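Local coordinates for protein L-asparaginase I (Vibrio cholerae, PDB 2OCD) that probably hydrolyses L-asparagine to L-aspartate and ammonium, working in the cytoplasm as a homotetramer, at residues M63-W68 against K309-L314; L70-I75 against F103-L108; P179-E182 against E188-T191. One frame throughout, in Å; residues are numbered along the deposited sequence.

Contact 1 (M63-W68 against K309-L314); sequences MTPADW and KLHYLL
Pro65 and His311 are the nearest backbone partners here, with their CA atoms 8.5 Å apart, so segments 63-68 and 309-314 meet through side chains rather than backbone. Three residues make the contact: Pro65, Trp68 and His311. All three are buried, and each points its CB toward the other segment.

The main pairing is T-shaped. The indole of Trp68 turns an edge of its six-membered ring toward a face of the His311 imidazole. The two ring planes stand at 73° and their centroids are 5.7 Å apart. CZ3 of Trp68 leads the approach, 4.3 Å from CG of His311, and lies over the rim of the imidazole rather than its centre. Pro65 adds a second, oblique touch. Its CG sits 4.2 Å from CD2 of His311 and equally close to NE2. The imidazole therefore meets both the proline ring and the indole edge.

Two features are likely to help hold the rings in place. His311 has its CG beside the backbone N (chi1 -89°), and its ND1 is hydrogen-bonded to the carbonyl O of Leu307, one turn earlier in the same helix. Within segment 63-68, Pro65 CA lies 3.4 Å above one face of the Trp68 ring. Thr97 and Ala100 of helix 94-104 also pack on Trp68. Pro220 of the second subunit packs on Pro65 and Trp68, so the subunit interface adjoins this contact.

No hydrogen bond crosses between the segments. The contact links the N-terminal and C-terminal family regions by aromatic and van der Waals packing. The bond from ND1 to a backbone carbonyl is consistent with a proton on ND1, and it probably restricts rotation of the imidazole that receives the indole edge.

Contact 2 (L70-I75 against F103-L108); sequences LIADDI and FMFENL
Ala72 and Ile75 of helix 65-78 face Met104 and Phe105, where helix 94-104 ends and strand 105-106 begins. Ala72 and Met104 are the closest backbone partners, with CA atoms 7.4 Å apart. The small alanine lets two larger side chains come in against the helix.

Met104 is a selenomethionine in this crystal. Its CG lies beside the backbone N, and the chain runs extended through chi2 before bending at chi3 (76°). It meets Ala72 end on: CE is 3.4 Å from CB of Ala72, an apolar touch. Trp68 and Gln69, on the preceding turn of helix 65-78, also pack against Met104.

Phe105 is the first residue to leave helical backbone angles. Its CB points neither at the other helix nor away from it, but the ring reaches across. With chi1 at -64°, CG sits beside the backbone N and the far end of the ring arrives between Ala72 and Ile75. CE1 takes Ala72, 4.0 Å from its CA and 4.1 Å from its CB. CZ takes Ile75, 3.8 Å from the CG2 methyl. Both residues approach the ring obliquely. The side chains of Ile75 and Phe105 cross at about a right angle. Ile75 uses its CG2 branch and CB here, while the CG1 arm leads away.

The four touching residues are buried, and no hydrogen bond links the segments. Strand 105-106 pairs antiparallel with strand 204-205, and Glu106 OE2 forms a salt bridge with Lys204.

Helix 65-78 connects strands 48-58 and 84-88, and helix 94-104 follows 84-88 on the way to 112-115. Apolar packing of one crossover helix on the C-terminal end of the next, and on the residue that follows it, is characteristic of an alpha/beta fold built on a parallel sheet core.

Contact 3 (P179-E182 against E188-T191); sequences PLLE and ELST
Leu181 and Glu182 pair with Leu189 and Glu188 in the beta hairpin of strands 181-183 and 187-189. Glu182 and Glu188 form an antiparallel hydrogen-bonded pair. N of Glu182 donates to O of Glu188 at 2.8 Å. N of Glu188 returns a bond to O of Glu182, also 2.8 Å.

Leu181 and Leu189 form the next, non-hydrogen-bonded pair, with CA atoms 4.4 Å apart. Their side chains share one face of the sheet, where CD2 of Leu181 lies 3.9 Å from CD1 of Leu189. The two glutamates take the other face, and their carboxylates lead away from the partner strand.

Ser190 closes the open end of the ladder with two bonds. Its N donates to O of Leu180 at 2.9 Å. Its OG donates to O of Pro179 at 2.7 Å, in the carbonyl plane. The side chain thus extends the pairing past the last strand residue.

Toward strand 154-157, Leu180 and Leu181 both lie opposite Leu155, a classic beta bulge. The hairpin itself forms the edge of the chain's eight-stranded mixed sheet, with strand 187-189 outermost.

How the contacts relate
Contacts 1 and 2 are neighbours, with centres 11 Å apart, and both use helix 65-78. They also touch directly: Tyr312 CB lies 3.6 Å from Phe103 CB, so helix 303-315 packs on the end of helix 94-104. Contact 3 stands apart, its centre 28 Å from that of contact 1 and 24 Å from that of contact 2. It lies across the chain's centre from contact 1. Along the chain, contacts 2 and 3 follow one another inside the long loop closed by contact 1. Contact 1 comes nearest the predicted substrate site: the Trp68 side chain is about 9 Å from that of Ser60 and about 11 Å from that of Asp92.

Contact 1 (M63-W68 against K309-L314)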
loop_
_atom_site.group_PDB
_atom_site.type_symbol
_atom_site.label_atom_id
_atom_site.label_comp_id
_atom_site.label_asym_id
_atom_site.label_seq_id
_atom_site.Cartn_x
_atom_site.Cartn_y
_atom_site.Cartn_z
HETATM N N MSE B 63 -21.618 12.908 -23.752
HETATM C CA MSE B 63 -20.620 13.026 -24.804
HETATM C C MSE B 63 -20.881 12.078 -25.975
HETATM O O MSE B 63 -21.430 10.993 -25.821
HETATM C CB MSE B 63 -19.199 12.678 -24.307
HETATM C CG MSE B 63 -18.563 13.544 -23.246
HETATM SE SE MSE B 63 -17.886 15.220 -23.847
HETATM C CE MSE B 63 -16.439 14.643 -25.072
ATOM N N THR B 64 -20.325 12.472 -27.111
ATOM C CA THR B 64 -20.509 11.810 -28.374
ATOM C C THR B 64 -19.222 11.927 -29.151
ATOM O O THR B 64 -18.359 12.784 -28.857
ATOM C CB THR B 64 -21.688 12.477 -29.116
ATOM O OG1 THR B 64 -22.839 11.621 -29.009
ATOM C CG2 THR B 64 -21.359 12.781 -30.547
ATOM N N PRO B 65 -19.040 11.048 -30.130
ATOM C CA PRO B 65 -17.842 11.220 -30.932
ATOM C C PRO B 65 -17.836 12.550 -31.718
ATOM O O PRO B 65 -16.749 13.104 -31.972
ATOM C CB PRO B 65 -17.856 9.986 -31.823
ATOM C CG PRO B 65 -18.731 8.972 -31.047
ATOM C CD PRO B 65 -19.803 9.853 -30.512
ATOM N N ALA B 66 -19.021 13.072 -32.082
ATOM C CA ALA B 66 -19.140 14.484 -32.519
ATOM C C ALA B 66 -18.441 15.455 -31.539
ATOM O O ALA B 66 -17.680 16.326 -31.946
ATOM C CB ALA B 66 -20.598 14.887 -32.757
ATOM N N ASP B 67 -18.659 15.255 -30.233
ATOM C CA ASP B 67 -18.002 16.085 -29.213
ATOM C C ASP B 67 -16.469 15.911 -29.197
ATOM O O ASP B 67 -15.727 16.864 -28.945
ATOM C CB ASP B 67 -18.609 15.797 -27.847
ATOM C CG ASP B 67 -20.076 16.235 -27.754
ATOM O OD1 ASP B 67 -20.333 17.470 -27.916
ATOM O OD2 ASP B 67 -20.961 15.354 -27.520
ATOM N N TRP B 68 -15.998 14.697 -29.452
ATOM C CA TRP B 68 -14.596 14.450 -29.538
ATOM C C TRP B 68 -13.975 15.284 -30.693
ATOM O O TRP B 68 -12.914 15.889 -30.540
ATOM C CB TRP B 68 -14.384 12.977 -29.834
ATOM C CG TRP B 68 -14.779 12.021 -28.738
ATOM C CD1 TRP B 68 -15.052 12.339 -27.451
ATOM C CD2 TRP B 68 -14.865 10.598 -28.828
ATOM N NE1 TRP B 68 -15.320 11.204 -26.723
ATOM C CE2 TRP B 68 -15.236 10.117 -27.548
ATOM C CE3 TRP B 68 -14.694 9.675 -29.867
ATOM C CZ2 TRP B 68 -15.434 8.741 -27.270
ATOM C CZ3 TRP B 68 -14.894 8.288 -29.581
ATOM C CH2 TRP B 68 -15.245 7.857 -28.296
ATOM N N LYS B 309 -10.040 3.005 -30.516
ATOM C CA LYS B 309 -9.075 2.684 -31.569
ATOM C C LYS B 309 -9.901 2.192 -32.728
ATOM O O LYS B 309 -9.644 2.549 -33.892
ATOM C CB LYS B 309 -8.047 1.646 -31.096
ATOM C CG LYS B 309 -6.828 1.382 -32.044
ATOM C CD LYS B 309 -5.878 0.318 -31.482
ATOM C CE LYS B 309 -4.625 0.020 -32.316
ATOM N NZ LYS B 309 -3.748 -1.110 -31.697
ATOM N N LEU B 310 -10.928 1.403 -32.405
ATOM C CA LEU B 310 -11.899 0.975 -33.414
ATOM C C LEU B 310 -12.606 2.180 -34.082
ATOM O O LEU B 310 -12.817 2.179 -35.314
ATOM C CB LEU B 310 -12.918 -0.014 -32.819
ATOM C CG LEU B 310 -12.530 -1.515 -32.716
ATOM C CD1 LEU B 310 -13.427 -2.277 -31.743
ATOM C CD2 LEU B 310 -12.492 -2.272 -34.073
ATOM N N HIS B 311 -12.937 3.221 -33.307
ATOM C CA HIS B 311 -13.651 4.368 -33.862
ATOM C C HIS B 311 -12.709 5.185 -34.761
ATOM O O HIS B 311 -13.112 5.812 -35.749
ATOM C CB HIS B 311 -14.165 5.303 -32.769
ATOM C CG HIS B 311 -15.546 4.995 -32.230
ATOM N ND1 HIS B 311 -15.773 4.061 -31.238
ATOM C CD2 HIS B 311 -16.744 5.608 -32.447
ATOM C CE1 HIS B 311 -17.064 4.061 -30.926
ATOM N NE2 HIS B 311 -17.675 4.986 -31.646
ATOM N N TYR B 312 -11.455 5.240 -34.360
ATOM C CA TYR B 312 -10.412 5.854 -35.182
ATOM C C TYR B 312 -10.364 5.148 -36.513
ATOM O O TYR B 312 -10.650 5.784 -37.520
ATOM C CB TYR B 312 -9.055 5.780 -34.497
ATOM C CG TYR B 312 -7.899 6.019 -35.406
ATOM C CD1 TYR B 312 -7.779 7.195 -36.095
ATOM C CD2 TYR B 312 -6.903 5.077 -35.558
ATOM C CE1 TYR B 312 -6.708 7.433 -36.950
ATOM C CE2 TYR B 312 -5.820 5.307 -36.413
ATOM C CZ TYR B 312 -5.733 6.493 -37.104
ATOM O OH TYR B 312 -4.655 6.750 -37.946
ATOM N N LEU B 313 -10.062 3.846 -36.500
ATOM C CA LEU B 313 -9.799 3.086 -37.725
ATOM C C LEU B 313 -11.022 2.868 -38.615
ATOM O O LEU B 313 -10.951 2.996 -39.860
ATOM C CB LEU B 313 -9.205 1.715 -37.404
ATOM C CG LEU B 313 -7.793 1.711 -36.821
ATOM C CD1 LEU B 313 -7.602 0.359 -36.178
ATOM C CD2 LEU B 313 -6.662 2.020 -37.876
ATOM N N LEU B 314 -12.146 2.531 -38.000
ATOM C CA LEU B 314 -13.342 2.295 -38.782
ATOM C C LEU B 314 -13.834 3.604 -39.414
ATOM O O LEU B 314 -14.670 3.553 -40.328
ATOM C CB LEU B 314 -14.443 1.671 -37.914
ATOM C CG LEU B 314 -14.249 0.199 -37.535
ATOM C CD1 LEU B 314 -15.061 -0.141 -36.267
ATOM C CD2 LEU B 314 -14.632 -0.758 -38.701
#

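Contact 2 (L70-I75 against F103-L108)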
loop_
_atom_site.group_PDB
_atom_site.type_symbol
_atom_site.label_atom_id
_atom_site.label_comp_id
_atom_site.label_asym_id
_atom_site.label_seq_id
_atom_site.Cartn_x
_atom_site.Cartn_y
_atom_site.Cartn_z
ATOM N N LEU B 70 -15.102 18.044 -32.089
ATOM C CA LEU B 70 -15.124 19.440 -31.601
ATOM C C LEU B 70 -13.872 19.722 -30.774
ATOM O O LEU B 70 -13.138 20.674 -31.091
ATOM C CB LEU B 70 -16.372 19.722 -30.754
ATOM C CG LEU B 70 -17.756 19.480 -31.424
ATOM C CD1 LEU B 70 -19.046 19.999 -30.636
ATOM C CD2 LEU B 70 -17.741 20.000 -32.899
ATOM N N ILE B 71 -13.578 18.876 -29.767
ATOM C CA ILE B 71 -12.396 19.088 -28.947
ATOM C C ILE B 71 -11.086 19.016 -29.817
ATOM O O ILE B 71 -10.213 19.910 -29.775
ATOM C CB ILE B 71 -12.352 18.101 -27.765
ATOM C CG1 ILE B 71 -13.645 18.170 -26.918
ATOM C CG2 ILE B 71 -11.188 18.402 -26.873
ATOM C CD1 ILE B 71 -13.759 17.026 -25.890
ATOM N N ALA B 72 -10.962 17.945 -30.603
ATOM C CA ALA B 72 -9.838 17.794 -31.535
ATOM C C ALA B 72 -9.734 19.019 -32.442
ATOM O O ALA B 72 -8.686 19.596 -32.616
ATOM C CB ALA B 72 -10.005 16.522 -32.365
ATOM N N ASP B 73 -10.842 19.439 -33.025
ATOM C CA ASP B 73 -10.796 20.578 -33.941
ATOM C C ASP B 73 -10.376 21.855 -33.262
ATOM O O ASP B 73 -9.772 22.697 -33.880
ATOM C CB ASP B 73 -12.140 20.785 -34.586
ATOM C CG ASP B 73 -12.508 19.667 -35.528
ATOM O OD1 ASP B 73 -11.601 18.927 -36.004
ATOM O OD2 ASP B 73 -13.731 19.554 -35.792
ATOM N N ASP B 74 -10.722 21.989 -31.994
ATOM C CA ASP B 74 -10.421 23.178 -31.235
ATOM C C ASP B 74 -8.911 23.176 -30.996
ATOM O O ASP B 74 -8.189 24.122 -31.341
ATOM C CB ASP B 74 -11.227 23.125 -29.948
ATOM C CG ASP B 74 -10.923 24.252 -29.024
ATOM O OD1 ASP B 74 -11.047 24.143 -27.778
ATOM O OD2 ASP B 74 -10.529 25.268 -29.546
ATOM N N ILE B 75 -8.405 22.069 -30.491
ATOM C CA ILE B 75 -6.959 21.920 -30.364
ATOM C C ILE B 75 -6.168 22.278 -31.660
ATOM O O ILE B 75 -5.216 23.117 -31.610
ATOM C CB ILE B 75 -6.604 20.500 -29.833
ATOM C CG1 ILE B 75 -7.157 20.356 -28.426
ATOM C CG2 ILE B 75 -5.055 20.274 -29.795
ATOM C CD1 ILE B 75 -6.627 21.433 -27.517
ATOM N N PHE B 103 -5.756 8.594 -30.470
ATOM C CA PHE B 103 -5.728 8.093 -31.862
ATOM C C PHE B 103 -5.976 9.171 -32.924
ATOM O O PHE B 103 -5.319 9.155 -33.981
ATOM C CB PHE B 103 -6.657 6.910 -32.039
ATOM C CG PHE B 103 -6.287 5.812 -31.160
ATOM C CD1 PHE B 103 -5.136 5.090 -31.421
ATOM C CD2 PHE B 103 -6.998 5.572 -29.985
ATOM C CE1 PHE B 103 -4.733 4.096 -30.608
ATOM C CE2 PHE B 103 -6.604 4.568 -29.138
ATOM C CZ PHE B 103 -5.442 3.823 -29.438
HETATM N N MSE B 104 -6.871 10.112 -32.615
HETATM C CA MSE B 104 -7.178 11.185 -33.521
HETATM C C MSE B 104 -6.010 12.070 -33.852
HETATM O O MSE B 104 -5.952 12.598 -34.962
HETATM C CB MSE B 104 -8.289 12.050 -32.945
HETATM C CG MSE B 104 -9.630 11.343 -33.006
HETATM SE SE MSE B 104 -11.083 12.293 -32.148
HETATM C CE MSE B 104 -11.336 13.626 -33.545
ATOM N N PHE B 105 -5.113 12.276 -32.890
ATOM C CA PHE B 105 -3.958 13.121 -33.111
ATOM C C PHE B 105 -2.840 12.271 -33.649
ATOM O O PHE B 105 -2.518 11.234 -33.115
ATOM C CB PHE B 105 -3.454 13.807 -31.843
ATOM C CG PHE B 105 -4.415 14.783 -31.230
ATOM C CD1 PHE B 105 -5.187 15.625 -32.005
ATOM C CD2 PHE B 105 -4.487 14.911 -29.860
ATOM C CE1 PHE B 105 -6.050 16.510 -31.421
ATOM C CE2 PHE B 105 -5.336 15.809 -29.288
ATOM C CZ PHE B 105 -6.121 16.598 -30.066
ATOM N N GLU B 106 -2.204 12.786 -34.679
ATOM C CA GLU B 106 -1.160 12.100 -35.374
ATOM C C GLU B 106 0.079 13.014 -35.391
ATOM O O GLU B 106 -0.001 14.172 -35.793
ATOM C CB GLU B 106 -1.699 11.752 -36.753
ATOM C CG GLU B 106 -0.703 11.669 -37.854
ATOM C CD GLU B 106 -1.161 10.664 -38.915
ATOM O OE1 GLU B 106 -1.154 9.443 -38.582
ATOM O OE2 GLU B 106 -1.531 11.085 -40.048
ATOM N N ASN B 107 1.202 12.489 -34.903
ATOM C CA ASN B 107 2.445 13.246 -34.763
ATOM C C ASN B 107 2.299 14.438 -33.854
ATOM O O ASN B 107 2.770 15.522 -34.149
ATOM C CB ASN B 107 3.006 13.678 -36.127
ATOM C CG ASN B 107 3.170 12.507 -37.092
ATOM O OD1 ASN B 107 3.472 11.369 -36.690
ATOM N ND2 ASN B 107 2.937 12.773 -38.365
ATOM N N LEU B 108 1.631 14.227 -32.728
ATOM C CA LEU B 108 1.509 15.254 -31.680
ATOM C C LEU B 108 2.907 15.596 -31.157
ATOM O O LEU B 108 3.659 14.698 -30.725
ATOM C CB LEU B 108 0.658 14.700 -30.548
ATOM C CG LEU B 108 0.188 15.648 -29.474
ATOM C CD1 LEU B 108 -0.812 16.601 -30.130
ATOM C CD2 LEU B 108 -0.368 14.820 -28.284
#

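Contact 3 (P179-E182 against E188-T191)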
loop_
_atom_site.group_PDB
_atom_site.type_symbol
_atom_site.label_atom_id
_atom_site.label_comp_id
_atom_site.label_asym_id
_atom_site.label_seq_id
_atom_site.Cartn_x
_atom_site.Cartn_y
_atom_site.Cartn_z
ATOM N N PRO B 179 2.294 4.962 -14.180
ATOM C CA PRO B 179 2.033 6.319 -14.594
ATOM C C PRO B 179 3.306 6.923 -15.144
ATOM O O PRO B 179 4.384 6.590 -14.678
ATOM C CB PRO B 179 1.589 7.035 -13.310
ATOM C CG PRO B 179 1.564 6.028 -12.246
ATOM C CD PRO B 179 2.221 4.795 -12.720
ATOM N N LEU B 180 3.143 7.774 -16.160
ATOM C CA LEU B 180 4.229 8.476 -16.825
ATOM C C LEU B 180 4.924 9.417 -15.907
ATOM O O LEU B 180 6.150 9.594 -16.018
ATOM C CB LEU B 180 3.688 9.304 -17.954
ATOM C CG LEU B 180 3.108 8.489 -19.081
ATOM C CD1 LEU B 180 2.276 9.402 -19.941
ATOM C CD2 LEU B 180 4.238 7.818 -19.841
ATOM N N LEU B 181 4.156 10.061 -15.028
ATOM C CA LEU B 181 4.770 10.835 -13.977
ATOM C C LEU B 181 3.931 10.955 -12.719
ATOM O O LEU B 181 2.741 10.720 -12.747
ATOM C CB LEU B 181 5.286 12.177 -14.520
ATOM C CG LEU B 181 4.583 13.496 -14.417
ATOM C CD1 LEU B 181 4.526 13.966 -13.015
ATOM C CD2 LEU B 181 5.421 14.448 -15.216
ATOM N N GLU B 182 4.613 11.238 -11.613
ATOM C CA GLU B 182 3.998 11.444 -10.292
ATOM C C GLU B 182 4.230 12.860 -9.701
ATOM O O GLU B 182 5.373 13.315 -9.522
ATOM C CB GLU B 182 4.555 10.448 -9.306
ATOM C CG GLU B 182 4.589 9.033 -9.819
ATOM C CD GLU B 182 3.537 8.175 -9.188
ATOM O OE1 GLU B 182 2.461 8.710 -8.816
ATOM O OE2 GLU B 182 3.794 6.954 -9.074
ATOM N N GLU B 188 8.055 13.631 -10.253
ATOM C CA GLU B 188 8.837 12.413 -10.439
ATOM C C GLU B 188 8.465 11.644 -11.734
ATOM O O GLU B 188 7.372 11.122 -11.883
ATOM C CB GLU B 188 8.621 11.508 -9.224
ATOM C CG GLU B 188 9.860 10.829 -8.719
ATOM C CD GLU B 188 10.832 11.825 -8.119
ATOM O OE1 GLU B 188 10.374 12.676 -7.314
ATOM O OE2 GLU B 188 12.050 11.763 -8.457
ATOM N N LEU B 189 9.427 11.530 -12.633
ATOM C CA LEU B 189 9.210 11.037 -13.984
ATOM C C LEU B 189 9.474 9.510 -14.039
ATOM O O LEU B 189 10.380 9.010 -13.367
ATOM C CB LEU B 189 10.156 11.825 -14.901
ATOM C CG LEU B 189 9.937 12.130 -16.388
ATOM C CD1 LEU B 189 8.563 12.740 -16.692
ATOM C CD2 LEU B 189 11.094 13.055 -16.855
ATOM N N SER B 190 8.687 8.747 -14.795
ATOM C CA SER B 190 9.011 7.335 -14.941
ATOM C C SER B 190 10.266 7.190 -15.770
ATOM O O SER B 190 10.693 8.114 -16.464
ATOM C CB SER B 190 7.874 6.538 -15.581
ATOM O OG SER B 190 7.036 5.967 -14.584
ATOM N N THR B 191 10.887 6.030 -15.678
ATOM C CA THR B 191 12.000 5.733 -16.581
ATOM C C THR B 191 11.422 5.232 -17.913
ATOM O O THR B 191 10.276 4.786 -17.969
ATOM C CB THR B 191 12.967 4.739 -15.940
ATOM O OG1 THR B 191 12.236 3.888 -15.042
ATOM C CG2 THR B 191 14.069 5.496 -15.164
#